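Local coordinates for HI1317 (Haemophilus influenzae, PDB 1JOV), which probably interconverts the alpha and beta anomers of D-glucose 6-phosphate, at residues N19-L24 with E61-G66; R94-S99 with F112-D117; H106-E111 with M127-K132; A220-L225 with A250-L255. All coordinates share one frame; numbering follows the deposited sequence. Where two conformers were deposited one is given.

Contact 1: N19-L24 with E61-G66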
loop_
_atom_site.group_PDB
_atom_site.type_symbol
_atom_site.label_atom_id
_atom_site.label_comp_id
_atom_site.label_asym_id
_atom_site.label_seq_id
_atom_site.Cartn_x
_atom_site.Cartn_y
_atom_site.Cartn_z
ATOM N N ASN A 19 19.232 5.261 -4.323
ATOM C CA ASN A 19 19.823 6.110 -3.288
ATOM C C ASN A 19 20.299 5.215 -2.139
ATOM O O ASN A 19 21.188 4.344 -2.317
ATOM C CB ASN A 19 18.937 7.255 -2.815
ATOM C CG ASN A 19 18.765 8.319 -3.875
ATOM O OD1 ASN A 19 19.562 8.378 -4.822
ATOM N ND2 ASN A 19 17.689 9.124 -3.777
ATOM N N ASP A 20 19.695 5.365 -0.993
ATOM C CA ASP A 20 20.045 4.568 0.214
ATOM C C ASP A 20 19.383 3.186 0.336
ATOM O O ASP A 20 19.846 2.341 1.100
ATOM C CB ASP A 20 19.596 5.335 1.461
ATOM C CG ASP A 20 20.519 6.486 1.804
ATOM O OD1 ASP A 20 21.603 6.583 1.196
ATOM O OD2 ASP A 20 20.164 7.284 2.684
ATOM N N ILE A 21 18.283 2.932 -0.365
ATOM C CA ILE A 21 17.448 1.777 -0.130
ATOM C C ILE A 21 17.433 0.695 -1.240
ATOM O O ILE A 21 17.286 1.021 -2.419
ATOM C CB ILE A 21 16.018 2.310 0.015
ATOM C CG1 ILE A 21 15.781 3.073 1.326
ATOM C CG2 ILE A 21 15.025 1.152 -0.118
ATOM C CD1 ILE A 21 14.538 3.924 1.314
ATOM N N PRO A 22 17.576 -0.588 -0.875
ATOM C CA PRO A 22 17.566 -1.680 -1.875
ATOM C C PRO A 22 16.130 -1.971 -2.303
ATOM O O PRO A 22 15.239 -1.995 -1.402
ATOM C CB PRO A 22 18.200 -2.842 -1.126
ATOM C CG PRO A 22 18.245 -2.410 0.286
ATOM C CD PRO A 22 17.775 -1.073 0.492
ATOM N N VAL A 23 15.922 -2.132 -3.581
ATOM C CA VAL A 23 14.624 -2.336 -4.184
ATOM C C VAL A 23 14.664 -3.502 -5.148
ATOM O O VAL A 23 15.474 -3.557 -6.077
ATOM C CB VAL A 23 14.132 -1.043 -4.918
ATOM C CG1 VAL A 23 12.772 -1.276 -5.589
ATOM C CG2 VAL A 23 14.079 0.111 -3.939
ATOM N N LEU A 24 13.757 -4.465 -4.995
ATOM C CA LEU A 24 13.683 -5.487 -5.978
ATOM C C LEU A 24 12.943 -5.002 -7.180
ATOM O O LEU A 24 11.850 -4.388 -7.046
ATOM C CB LEU A 24 12.908 -6.694 -5.440
ATOM C CG LEU A 24 13.587 -7.515 -4.464
ATOM C CD1 LEU A 24 12.599 -8.484 -3.770
ATOM C CD2 LEU A 24 14.629 -8.326 -5.218
ATOM N N GLU A 61 10.222 11.547 -4.007
ATOM C CA GLU A 61 10.617 10.575 -3.000
ATOM C C GLU A 61 12.161 10.494 -2.834
ATOM O O GLU A 61 12.883 10.214 -3.777
ATOM C CB GLU A 61 10.070 9.174 -3.327
ATOM C CG GLU A 61 10.565 8.038 -2.432
ATOM C CD GLU A 61 10.348 8.250 -0.924
ATOM O OE1 GLU A 61 9.251 8.683 -0.516
ATOM O OE2 GLU A 61 11.293 7.969 -0.168
ATOM N N PRO A 62 12.613 10.761 -1.587
ATOM C CA PRO A 62 14.065 10.726 -1.286
ATOM C C PRO A 62 14.828 9.398 -1.255
ATOM O O PRO A 62 16.080 9.276 -1.373
ATOM C CB PRO A 62 14.190 11.468 0.093
ATOM C CG PRO A 62 12.735 11.750 0.640
ATOM C CD PRO A 62 11.803 11.304 -0.471
ATOM N N PHE A 63 14.063 8.325 -1.101
ATOM C CA PHE A 63 14.702 7.093 -0.803
ATOM C C PHE A 63 15.845 7.045 0.203
ATOM O O PHE A 63 16.901 6.462 -0.014
ATOM C CB PHE A 63 15.146 6.322 -2.040
ATOM C CG PHE A 63 14.054 5.828 -2.897
ATOM C CD1 PHE A 63 13.380 4.647 -2.617
ATOM C CD2 PHE A 63 13.649 6.581 -3.982
ATOM C CE1 PHE A 63 12.369 4.208 -3.439
ATOM C CE2 PHE A 63 12.634 6.153 -4.856
ATOM C CZ PHE A 63 11.995 4.946 -4.581
ATOM N N LYS A 64 15.572 7.570 1.366
ATOM C CA LYS A 64 16.498 7.603 2.459
ATOM C C LYS A 64 16.257 6.560 3.530
ATOM O O LYS A 64 15.128 6.476 4.080
ATOM C CB LYS A 64 16.411 8.994 3.091
ATOM C CG LYS A 64 17.177 9.150 4.400
ATOM C CD LYS A 64 18.711 8.997 4.238
ATOM C CE LYS A 64 19.442 8.932 5.619
ATOM N NZ LYS A 64 20.880 8.550 5.459
ATOM N N ASN A 65 17.313 5.841 3.885
ATOM C CA ASN A 65 17.180 4.781 4.847
ATOM C C ASN A 65 16.571 5.297 6.138
ATOM O O ASN A 65 16.961 6.329 6.662
ATOM C CB ASN A 65 18.448 3.959 5.076
ATOM C CG ASN A 65 19.602 4.794 5.581
ATOM O OD1 ASN A 65 20.315 5.424 4.801
ATOM N ND2 ASN A 65 19.800 4.797 6.890
ATOM N N GLY A 66 15.563 4.587 6.640
ATOM C CA GLY A 66 14.915 5.025 7.853
ATOM C C GLY A 66 13.797 6.053 7.821
ATOM O O GLY A 66 13.215 6.373 8.887
#
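D20 N bonds to F63 O at 3.2 Å, the firm polar link between the two backbones. N19, deposited in two conformers, in the one given sends ND2 to P62 O, 2.9 Å away and nearly straight at 166°, a less certain bond. P62 O lies in the N19 amide plane, with the donor above its carbonyl plane. In this conformer N19 OD1 takes the backbone N of M1 and K2, so both ends of the amide are used. D20 is modelled in a salt bridge with K64 NZ, but its OD2 is less surely placed. I21 CG1 lies anti to the carbonyl carbon (chi1 -72°), which carries CD1 to the F63 ring edge, 4.2 Å from F63 CD1; V23 CG2 is 4.5 Å from F63 CE1. E61 CG lies over one face of that ring, toward its rim, and E61 OE2 takes the F63 backbone N at 2.9 Å. Polar bonds thus join the turn entering strand 21-28 to loop 61-66, with apolar contacts at I21 and V23.

Contact 2: R94-S99 with F112-D117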
loop_
_atom_site.group_PDB
_atom_site.type_symbol
_atom_site.label_atom_id
_atom_site.label_comp_id
_atom_site.label_asym_id
_atom_site.label_seq_id
_atom_site.Cartn_x
_atom_site.Cartn_y
_atom_site.Cartn_z
ATOM N N ARG A 94 11.947 -0.107 8.792
ATOM C CA ARG A 94 12.876 -1.161 9.135
ATOM C C ARG A 94 13.095 -2.076 7.875
ATOM O O ARG A 94 12.257 -2.090 7.020
ATOM C CB ARG A 94 12.352 -2.032 10.252
ATOM C CG ARG A 94 12.254 -1.280 11.598
ATOM C CD ARG A 94 11.303 -1.915 12.715
ATOM N NE ARG A 94 11.650 -3.290 13.021
ATOM C CZ ARG A 94 10.866 -4.133 13.681
ATOM N NH1 ARG A 94 9.652 -3.741 14.104
ATOM N NH2 ARG A 94 11.299 -5.394 13.908
ATOM N N LEU A 95 14.291 -2.587 7.715
ATOM C CA LEU A 95 14.623 -3.418 6.574
ATOM C C LEU A 95 14.005 -4.794 6.844
ATOM O O LEU A 95 14.217 -5.396 7.899
ATOM C CB LEU A 95 16.160 -3.719 6.490
ATOM C CG LEU A 95 16.771 -2.540 5.797
ATOM C CD1 LEU A 95 18.311 -2.530 6.037
ATOM C CD2 LEU A 95 16.460 -2.670 4.364
ATOM N N TRP A 96 13.307 -5.274 5.844
ATOM C CA TRP A 96 12.853 -6.682 5.817
ATOM C C TRP A 96 13.788 -7.532 4.922
ATOM O O TRP A 96 14.504 -6.965 4.055
ATOM C CB TRP A 96 11.445 -6.716 5.267
ATOM C CG TRP A 96 10.409 -5.976 6.076
ATOM C CD1 TRP A 96 10.401 -4.634 6.554
ATOM C CD2 TRP A 96 9.101 -6.507 6.400
ATOM N NE1 TRP A 96 9.215 -4.400 7.197
ATOM C CE2 TRP A 96 8.413 -5.540 7.114
ATOM C CE3 TRP A 96 8.509 -7.755 6.212
ATOM C CZ2 TRP A 96 7.096 -5.693 7.529
ATOM C CZ3 TRP A 96 7.179 -7.976 6.663
ATOM C CH2 TRP A 96 6.497 -6.947 7.382
ATOM N N GLN A 97 13.668 -8.849 5.018
ATOM C CA GLN A 97 14.436 -9.733 4.169
ATOM C C GLN A 97 13.513 -10.452 3.183
ATOM O O GLN A 97 12.391 -10.766 3.490
ATOM C CB GLN A 97 15.146 -10.777 5.014
ATOM C CG GLN A 97 16.383 -10.207 5.776
ATOM C CD GLN A 97 15.976 -9.264 6.877
ATOM O OE1 GLN A 97 16.540 -8.117 7.008
ATOM N NE2 GLN A 97 15.018 -9.675 7.696
ATOM N N LEU A 98 14.033 -10.719 1.971
ATOM C CA LEU A 98 13.296 -11.524 0.972
ATOM C C LEU A 98 13.575 -12.984 1.371
ATOM O O LEU A 98 14.739 -13.464 1.308
ATOM C CB LEU A 98 13.873 -11.254 -0.393
ATOM C CG LEU A 98 13.291 -12.133 -1.510
ATOM C CD1 LEU A 98 11.854 -11.764 -1.858
ATOM C CD2 LEU A 98 14.180 -11.974 -2.772
ATOM N N SER A 99 12.562 -13.679 1.885
ATOM C CA SER A 99 12.782 -15.028 2.385
ATOM C C SER A 99 12.395 -16.097 1.377
ATOM O O SER A 99 12.744 -17.263 1.506
ATOM C CB SER A 99 11.941 -15.153 3.653
ATOM O OG SER A 99 10.657 -14.732 3.420
ATOM N N PHE A 112 8.417 -11.770 2.223
ATOM C CA PHE A 112 9.315 -10.921 2.997
ATOM C C PHE A 112 9.104 -11.203 4.448
ATOM O O PHE A 112 7.992 -11.502 4.867
ATOM C CB PHE A 112 8.997 -9.449 2.682
ATOM C CG PHE A 112 9.210 -9.150 1.226
ATOM C CD1 PHE A 112 10.465 -8.816 0.778
ATOM C CD2 PHE A 112 8.154 -9.238 0.309
ATOM C CE1 PHE A 112 10.673 -8.532 -0.542
ATOM C CE2 PHE A 112 8.373 -8.951 -1.032
ATOM C CZ PHE A 112 9.628 -8.600 -1.452
ATOM N N GLU A 113 10.153 -11.111 5.271
ATOM C CA GLU A 113 9.943 -11.289 6.714
ATOM C C GLU A 113 10.634 -10.127 7.499
ATOM O O GLU A 113 11.639 -9.580 7.005
ATOM C CB GLU A 113 10.534 -12.610 7.185
ATOM C CG GLU A 113 9.714 -13.806 6.585
ATOM C CD GLU A 113 10.405 -15.124 6.782
ATOM O OE1 GLU A 113 11.641 -15.148 6.571
ATOM O OE2 GLU A 113 9.747 -16.078 7.203
ATOM N N LEU A 114 10.037 -9.807 8.644
ATOM C CA LEU A 114 10.552 -8.767 9.544
ATOM C C LEU A 114 10.920 -9.465 10.851
ATOM O O LEU A 114 10.120 -10.301 11.391
ATOM C CB LEU A 114 9.466 -7.726 9.866
ATOM C CG LEU A 114 9.888 -6.641 10.894
ATOM C CD1 LEU A 114 11.072 -5.941 10.267
ATOM C CD2 LEU A 114 8.647 -5.759 11.128
ATOM N N PHE A 115 12.129 -9.218 11.336
ATOM C CA PHE A 115 12.628 -9.857 12.566
ATOM C C PHE A 115 12.938 -8.861 13.650
ATOM O O PHE A 115 13.328 -7.710 13.389
ATOM C CB PHE A 115 13.881 -10.675 12.274
ATOM C CG PHE A 115 13.661 -11.856 11.387
ATOM C CD1 PHE A 115 13.226 -13.103 11.907
ATOM C CD2 PHE A 115 13.910 -11.730 10.038
ATOM C CE1 PHE A 115 12.967 -14.145 11.054
ATOM C CE2 PHE A 115 13.679 -12.759 9.200
ATOM C CZ PHE A 115 13.182 -13.970 9.681
ATOM N N SER A 116 12.764 -9.297 14.885
ATOM C CA SER A 116 13.005 -8.545 16.064
ATOM C C SER A 116 14.464 -8.510 16.284
ATOM O O SER A 116 15.237 -9.257 15.677
ATOM C CB SER A 116 12.398 -9.219 17.302
ATOM O OG SER A 116 13.129 -10.377 17.661
ATOM N N ASP A 117 14.837 -7.608 17.160
ATOM C CA ASP A 117 16.237 -7.499 17.468
ATOM C C ASP A 117 16.769 -8.724 18.214
ATOM O O ASP A 117 17.965 -8.808 18.357
ATOM C CB ASP A 117 16.497 -6.232 18.293
ATOM C CG ASP A 117 15.868 -6.297 19.667
ATOM O OD1 ASP A 117 14.943 -7.139 19.821
ATOM O OD2 ASP A 117 16.237 -5.555 20.629
HETATM O O HOH W 1 14.234 -5.222 12.593
HETATM O O HOH W 2 13.932 -7.900 9.444
#
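W96 turns one face of its six-membered ring to L114, whose CB sits 3.6 Å from the ring centroid and only 7° off the normal, a CH-pi contact over the centre of the face. The backbone carbon of F112 lies instead at the indole edge. L114 is covered a second time by R94: the guanidinium turns one face to the leucine's branched end, with R94 NH2 3.6 Å from L114 CG, and the two side chains cross at about a right angle. With CG of L114 anti to its backbone N (chi1 176°), its methyls reach R94 while CB stays over the indole. The bend in R94 at chi3 (56°) brings NH2 to F115 O at 3.1 Å, in the guanidinium plane but above that of the carbonyl; NH1 pairs with E122. Q97 sets its NE2 at the edge of the F115 ring, 3.3 Å from CD2, and a water joins this NE2 to L95 O and F115 N. Farther along, L98 CD1 meets F112 CE1 obliquely at 3.7 Å. Between the side chains, Q97 and E113 form an antiparallel hydrogen-bonded pair. The contact belongs to the hairpin of strands 97-104 and 107-115, at one margin of the eight-stranded sheet; W96 also rests on A123 and V125 of strand 121-129, and L98 and F112 pack on L24 of strand 21-28.

Contact 3: H106-E111 with M127-K132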
loop_
_atom_site.group_PDB
_atom_site.type_symbol
_atom_site.label_atom_id
_atom_site.label_comp_id
_atom_site.label_asym_id
_atom_site.label_seq_id
_atom_site.Cartn_x
_atom_site.Cartn_y
_atom_site.Cartn_z
ATOM N N HIS A 106 2.758 -18.208 -15.163
ATOM C CA HIS A 106 1.741 -17.149 -15.059
ATOM C C HIS A 106 1.686 -16.479 -13.706
ATOM O O HIS A 106 0.670 -15.894 -13.391
ATOM C CB HIS A 106 0.329 -17.687 -15.339
ATOM C CG HIS A 106 0.161 -18.202 -16.724
ATOM N ND1 HIS A 106 0.150 -17.375 -17.824
ATOM C CD2 HIS A 106 0.052 -19.462 -17.191
ATOM C CE1 HIS A 106 0.011 -18.108 -18.914
ATOM N NE2 HIS A 106 -0.049 -19.376 -18.556
ATOM N N LYS A 107 2.719 -16.620 -12.904
ATOM C CA LYS A 107 2.598 -16.132 -11.523
ATOM C C LYS A 107 3.934 -15.994 -10.820
ATOM O O LYS A 107 4.873 -16.788 -11.020
ATOM C CB LYS A 107 1.742 -17.109 -10.741
ATOM C CG LYS A 107 1.538 -16.759 -9.270
ATOM C CD LYS A 107 1.126 -17.982 -8.439
ATOM C CE LYS A 107 -0.375 -18.178 -8.490
ATOM N NZ LYS A 107 -0.837 -19.311 -7.598
ATOM N N VAL A 108 3.967 -15.007 -9.968
ATOM C CA VAL A 108 5.177 -14.788 -9.210
ATOM C C VAL A 108 4.836 -14.571 -7.764
ATOM O O VAL A 108 3.974 -13.761 -7.440
ATOM C CB VAL A 108 5.953 -13.594 -9.749
ATOM C CG1 VAL A 108 7.212 -13.335 -8.946
ATOM C CG2 VAL A 108 6.317 -13.834 -11.213
ATOM N N ARG A 109 5.536 -15.294 -6.910
ATOM C CA ARG A 109 5.272 -15.116 -5.455
ATOM C C ARG A 109 6.523 -14.655 -4.742
ATOM O O ARG A 109 7.521 -15.316 -4.843
ATOM C CB ARG A 109 4.810 -16.433 -4.818
ATOM C CG ARG A 109 4.402 -16.225 -3.303
ATOM C CD ARG A 109 3.874 -17.580 -2.617
ATOM N NE ARG A 109 3.512 -17.323 -1.190
ATOM C CZ ARG A 109 2.287 -17.081 -0.727
ATOM N NH1 ARG A 109 1.223 -17.175 -1.547
ATOM N NH2 ARG A 109 2.127 -16.828 0.588
ATOM N N LEU A 110 6.487 -13.506 -3.994
ATOM C CA LEU A 110 7.643 -13.062 -3.187
ATOM C C LEU A 110 7.166 -13.034 -1.734
ATOM O O LEU A 110 5.982 -12.643 -1.488
ATOM C CB LEU A 110 7.918 -11.590 -3.551
ATOM C CG LEU A 110 8.294 -11.382 -5.048
ATOM C CD1 LEU A 110 8.655 -9.831 -5.155
ATOM C CD2 LEU A 110 9.405 -12.298 -5.533
ATOM N N GLU A 111 8.045 -13.431 -0.821
ATOM C CA GLU A 111 7.713 -13.401 0.638
ATOM C C GLU A 111 8.802 -12.614 1.302
ATOM O O GLU A 111 9.958 -12.768 0.959
ATOM C CB GLU A 111 7.631 -14.797 1.321
ATOM C CG GLU A 111 6.478 -15.560 0.642
ATOM C CD GLU A 111 6.240 -16.929 1.284
ATOM O OE1 GLU A 111 6.868 -17.225 2.338
ATOM O OE2 GLU A 111 5.434 -17.715 0.725
ATOM N N MET A 127 3.465 -11.392 -1.531
ATOM C CA MET A 127 2.915 -10.700 -2.670
ATOM C C MET A 127 2.819 -11.691 -3.829
ATOM O O MET A 127 3.801 -12.325 -4.114
ATOM C CB MET A 127 3.819 -9.531 -3.116
ATOM C CG MET A 127 4.037 -8.522 -1.939
ATOM S SD MET A 127 5.154 -7.187 -2.545
ATOM C CE MET A 127 5.410 -6.304 -0.978
ATOM N N VAL A 128 1.643 -11.838 -4.437
ATOM C CA VAL A 128 1.420 -12.763 -5.515
ATOM C C VAL A 128 0.985 -11.937 -6.740
ATOM O O VAL A 128 -0.024 -11.249 -6.704
ATOM C CB VAL A 128 0.343 -13.840 -5.177
ATOM C CG1 VAL A 128 0.208 -14.834 -6.327
ATOM C CG2 VAL A 128 0.679 -14.554 -3.880
ATOM N N PHE A 129 1.779 -12.023 -7.804
ATOM C CA PHE A 129 1.541 -11.299 -9.051
ATOM C C PHE A 129 1.072 -12.204 -10.205
ATOM O O PHE A 129 1.773 -13.138 -10.613
ATOM C CB PHE A 129 2.850 -10.610 -9.519
ATOM C CG PHE A 129 3.466 -9.695 -8.475
ATOM C CD1 PHE A 129 3.080 -8.360 -8.413
ATOM C CD2 PHE A 129 4.408 -10.135 -7.559
ATOM C CE1 PHE A 129 3.597 -7.478 -7.497
ATOM C CE2 PHE A 129 4.950 -9.259 -6.642
ATOM C CZ PHE A 129 4.559 -7.915 -6.583
ATOM N N THR A 130 -0.101 -11.887 -10.692
ATOM C CA THR A 130 -0.744 -12.539 -11.846
ATOM C C THR A 130 -1.262 -11.346 -12.659
ATOM O O THR A 130 -0.575 -10.333 -12.848
ATOM C CB THR A 130 -1.928 -13.435 -11.358
ATOM O OG1 THR A 130 -2.858 -12.675 -10.541
ATOM C CG2 THR A 130 -1.410 -14.605 -10.539
ATOM N N ASP A 131 -2.476 -11.418 -13.196
ATOM C CA ASP A 131 -3.060 -10.180 -13.674
ATOM C C ASP A 131 -3.537 -9.337 -12.509
ATOM O O ASP A 131 -3.943 -8.180 -12.679
ATOM C CB ASP A 131 -4.282 -10.487 -14.579
ATOM C CG ASP A 131 -5.353 -11.314 -13.859
ATOM O OD1 ASP A 131 -5.054 -12.451 -13.401
ATOM O OD2 ASP A 131 -6.547 -10.915 -13.707
ATOM N N LYS A 132 -3.521 -9.895 -11.335
ATOM C CA LYS A 132 -3.940 -9.144 -10.162
ATOM C C LYS A 132 -2.724 -9.082 -9.213
ATOM O O LYS A 132 -1.714 -9.740 -9.462
ATOM C CB LYS A 132 -5.192 -9.775 -9.544
ATOM C CG LYS A 132 -6.312 -10.110 -10.522
ATOM C CD LYS A 132 -7.589 -10.532 -9.784
ATOM C CE LYS A 132 -8.823 -10.391 -10.663
ATOM N NZ LYS A 132 -10.025 -11.022 -10.046
#
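Strands 107-115 and 121-129 form a beta hairpin within the eight-stranded antiparallel sheet, and the segments 106-111 and 127-132 meet at its end away from the connecting turn. V108 pairs with F129 and L110 with M127, both as hydrogen-bonded pairs; F129 N to V108 O is 2.8 Å and nearly straight at 173°. R109 and V128 form the non-hydrogen-bonded pair between them. On their face, V128 spreads its two methyls: CG1 lies 3.8 Å from K107 CG, and CG2 lies 3.6 Å from R109 NH1. The extended R109 chain carries NE to E111 OE2, a 2.7 Å salt bridge on the anti lone pair that would limit rotation of the guanidinium. On the other face, L110 CD1 meets F129 CE2 at 4.0 Å, and the F129 ring also meets W45. Just past the strand, T130 forms an ST turn, its OG1 accepting from K132 N. The chemistry is two-sided: aliphatic stems and charges on the R109 face, buried apolar groups against strands 21-28, 31-36 and 41-47 on the other.

Contact 4: A220-L225 with A250-L255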
loop_
_atom_site.group_PDB
_atom_site.type_symbol
_atom_site.label_atom_id
_atom_site.label_comp_id
_atom_site.label_asym_id
_atom_site.label_seq_id
_atom_site.Cartn_x
_atom_site.Cartn_y
_atom_site.Cartn_z
ATOM N N ALA A 220 -10.355 -7.288 6.682
ATOM C CA ALA A 220 -10.295 -5.886 7.039
ATOM C C ALA A 220 -11.404 -5.622 8.054
ATOM O O ALA A 220 -12.457 -6.238 7.972
ATOM C CB ALA A 220 -10.433 -4.993 5.819
ATOM N N SER A 221 -11.207 -4.678 8.921
ATOM C CA SER A 221 -12.276 -4.257 9.796
ATOM C C SER A 221 -12.625 -2.806 9.438
ATOM O O SER A 221 -13.778 -2.405 9.607
ATOM C CB SER A 221 -11.905 -4.421 11.273
ATOM O OG SER A 221 -10.667 -3.790 11.555
ATOM N N GLN A 222 -11.647 -2.048 8.957
ATOM C CA GLN A 222 -11.786 -0.625 8.641
ATOM C C GLN A 222 -11.229 -0.375 7.240
ATOM O O GLN A 222 -10.312 -1.093 6.800
ATOM C CB GLN A 222 -11.054 0.334 9.562
ATOM C CG GLN A 222 -11.856 0.680 10.846
ATOM C CD GLN A 222 -12.130 -0.558 11.684
ATOM O OE1 GLN A 222 -13.264 -0.840 12.109
ATOM N NE2 GLN A 222 -11.096 -1.296 11.918
ATOM N N PHE A 223 -11.736 0.610 6.549
ATOM C CA PHE A 223 -11.198 1.041 5.254
ATOM C C PHE A 223 -10.982 2.536 5.394
ATOM O O PHE A 223 -11.921 3.259 5.701
ATOM C CB PHE A 223 -12.127 0.802 4.039
ATOM C CG PHE A 223 -12.365 -0.607 3.648
ATOM C CD1 PHE A 223 -11.272 -1.470 3.449
ATOM C CD2 PHE A 223 -13.658 -1.093 3.432
ATOM C CE1 PHE A 223 -11.454 -2.785 3.101
ATOM C CE2 PHE A 223 -13.865 -2.413 3.084
ATOM C CZ PHE A 223 -12.764 -3.241 2.933
ATOM N N VAL A 224 -9.756 3.017 5.182
ATOM C CA VAL A 224 -9.464 4.425 5.351
ATOM C C VAL A 224 -9.365 5.098 3.954
ATOM O O VAL A 224 -8.618 4.650 3.052
ATOM C CB VAL A 224 -8.137 4.587 6.140
ATOM C CG1 VAL A 224 -7.717 6.055 6.312
ATOM C CG2 VAL A 224 -8.208 3.943 7.543
ATOM N N LEU A 225 -10.137 6.152 3.725
ATOM C CA LEU A 225 -10.089 6.798 2.416
ATOM C C LEU A 225 -9.411 8.103 2.686
ATOM O O LEU A 225 -9.848 8.828 3.583
ATOM C CB LEU A 225 -11.499 7.032 1.904
ATOM C CG LEU A 225 -11.611 7.675 0.519
ATOM C CD1 LEU A 225 -11.059 6.783 -0.575
ATOM C CD2 LEU A 225 -13.130 7.951 0.283
ATOM N N ALA A 250 -7.552 -2.064 6.435
ATOM C CA ALA A 250 -7.081 -1.815 7.779
ATOM C C ALA A 250 -7.740 -2.610 8.919
ATOM O O ALA A 250 -8.844 -3.064 8.771
ATOM C CB ALA A 250 -7.261 -0.368 8.160
ATOM N N ARG A 251 -7.007 -2.766 10.004
ATOM C CA ARG A 251 -7.444 -3.433 11.229
ATOM C C ARG A 251 -7.080 -2.398 12.276
ATOM O O ARG A 251 -5.961 -2.418 12.842
ATOM C CB ARG A 251 -6.781 -4.798 11.413
ATOM C CG ARG A 251 -7.399 -5.888 10.496
ATOM C CD ARG A 251 -8.756 -6.417 11.140
ATOM N NE ARG A 251 -8.498 -7.326 12.258
ATOM C CZ ARG A 251 -8.319 -8.600 12.123
ATOM N NH1 ARG A 251 -8.330 -9.090 10.986
ATOM N NH2 ARG A 251 -8.072 -9.392 13.177
ATOM N N ILE A 252 -8.020 -1.493 12.537
ATOM C CA ILE A 252 -7.768 -0.396 13.450
ATOM C C ILE A 252 -8.459 -0.620 14.809
ATOM O O ILE A 252 -7.830 -0.424 15.885
ATOM C CB ILE A 252 -8.242 0.962 12.809
ATOM C CG1 ILE A 252 -7.366 1.375 11.608
ATOM C CG2 ILE A 252 -8.239 2.056 13.786
ATOM C CD1 ILE A 252 -7.977 2.429 10.705
ATOM N N HIS A 253 -9.766 -0.936 14.721
ATOM C CA HIS A 253 -10.538 -1.152 15.972
ATOM C C HIS A 253 -10.712 -2.656 16.270
ATOM O O HIS A 253 -11.000 -2.994 17.428
ATOM C CB HIS A 253 -11.917 -0.474 15.864
ATOM C CG HIS A 253 -11.847 0.993 15.623
ATOM N ND1 HIS A 253 -11.088 1.814 16.427
ATOM C CD2 HIS A 253 -12.332 1.765 14.632
ATOM C CE1 HIS A 253 -11.157 3.049 15.968
ATOM N NE2 HIS A 253 -11.919 3.053 14.891
ATOM N N HIS A 254 -10.532 -3.509 15.288
ATOM C CA HIS A 254 -10.538 -4.944 15.495
ATOM C C HIS A 254 -9.068 -5.289 15.425
ATOM O O HIS A 254 -8.479 -5.263 14.360
ATOM C CB HIS A 254 -11.381 -5.683 14.468
ATOM C CG HIS A 254 -11.446 -7.212 14.741
ATOM N ND1 HIS A 254 -11.522 -7.728 16.023
ATOM C CD2 HIS A 254 -11.416 -8.271 13.904
ATOM C CE1 HIS A 254 -11.527 -9.040 15.958
ATOM N NE2 HIS A 254 -11.456 -9.404 14.695
ATOM N N LEU A 255 -8.448 -5.609 16.577
ATOM C CA LEU A 255 -6.979 -5.892 16.570
ATOM C C LEU A 255 -6.609 -7.178 15.910
ATOM O O LEU A 255 -7.492 -8.055 15.696
ATOM C CB LEU A 255 -6.466 -5.890 17.973
ATOM C CG LEU A 255 -6.605 -4.555 18.726
ATOM C CD1 LEU A 255 -5.883 -4.583 20.118
ATOM C CD2 LEU A 255 -6.127 -3.407 17.907
#
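Chi1 of S221 (52°) sets OG between its backbone N and carbonyl carbon, which brings the hydroxyl against R251, 3.3 Å from both CA and CD of that arginine; OG also bonds weakly to A250 O. R251 bends at chi2 and chi3 (-80° and -76°), turning its guanidinium toward the backbone of 254-255. R251 NE bonds to H254 O and R251 NH2 to L255 O, each at 2.9 Å with the oxygen in or near the guanidinium plane, while H254 CD2 lies over one face, toward the rim; NH1 reaches N219 O and NH2 also pairs with E260. These bonds probably help hold the corner where the chain leaves strand 244-251. H254 CB closes on S221 CB at 3.5 Å. The Q222 side chain lies across H253 at about a right angle, its amide close to the backbone of I252 and H253. Beyond it, V224 CG2 meets I252 CD1 at 3.5 Å, again at about a right angle. A250 O takes S221 N at 2.9 Å and Q222 N at 3.0 Å, and A250 N returns a bond to Q222 O. Two residues facing one make a classic beta bulge. It lies where strand 222-227 begins and strand 244-251 ends in the seven-stranded sheet, where V224 packs beside E248, a predicted active-site residue, within the galactose-mutarotase-like fold of aldose 1-epimerases.

How the contacts relate
Contacts 2 and 3 share strand 107-115 and lie in one sheet, their centres 19 Å apart: S99 N approaches E111 O at 2.9 Å, a probable hydrogen bond, and F112 CE2 packs on M127 SD at 4.0 Å. Contact 1 reaches this sheet from the five-stranded one, L24 CD1 lying 3.8 Å from F112 CE1 in contact 2; its P62 side chain is about 6 Å from a bound Tris molecule, probably from the crystallisation liquor. Contact 4 stands apart in the seven-stranded sheet, its centre about 28 Å from that of contact 1, across the chain's centre. It alone borders the predicted active site: the V224 side chain is about 3 Å from that of E248 and about 6 Å from that of H150.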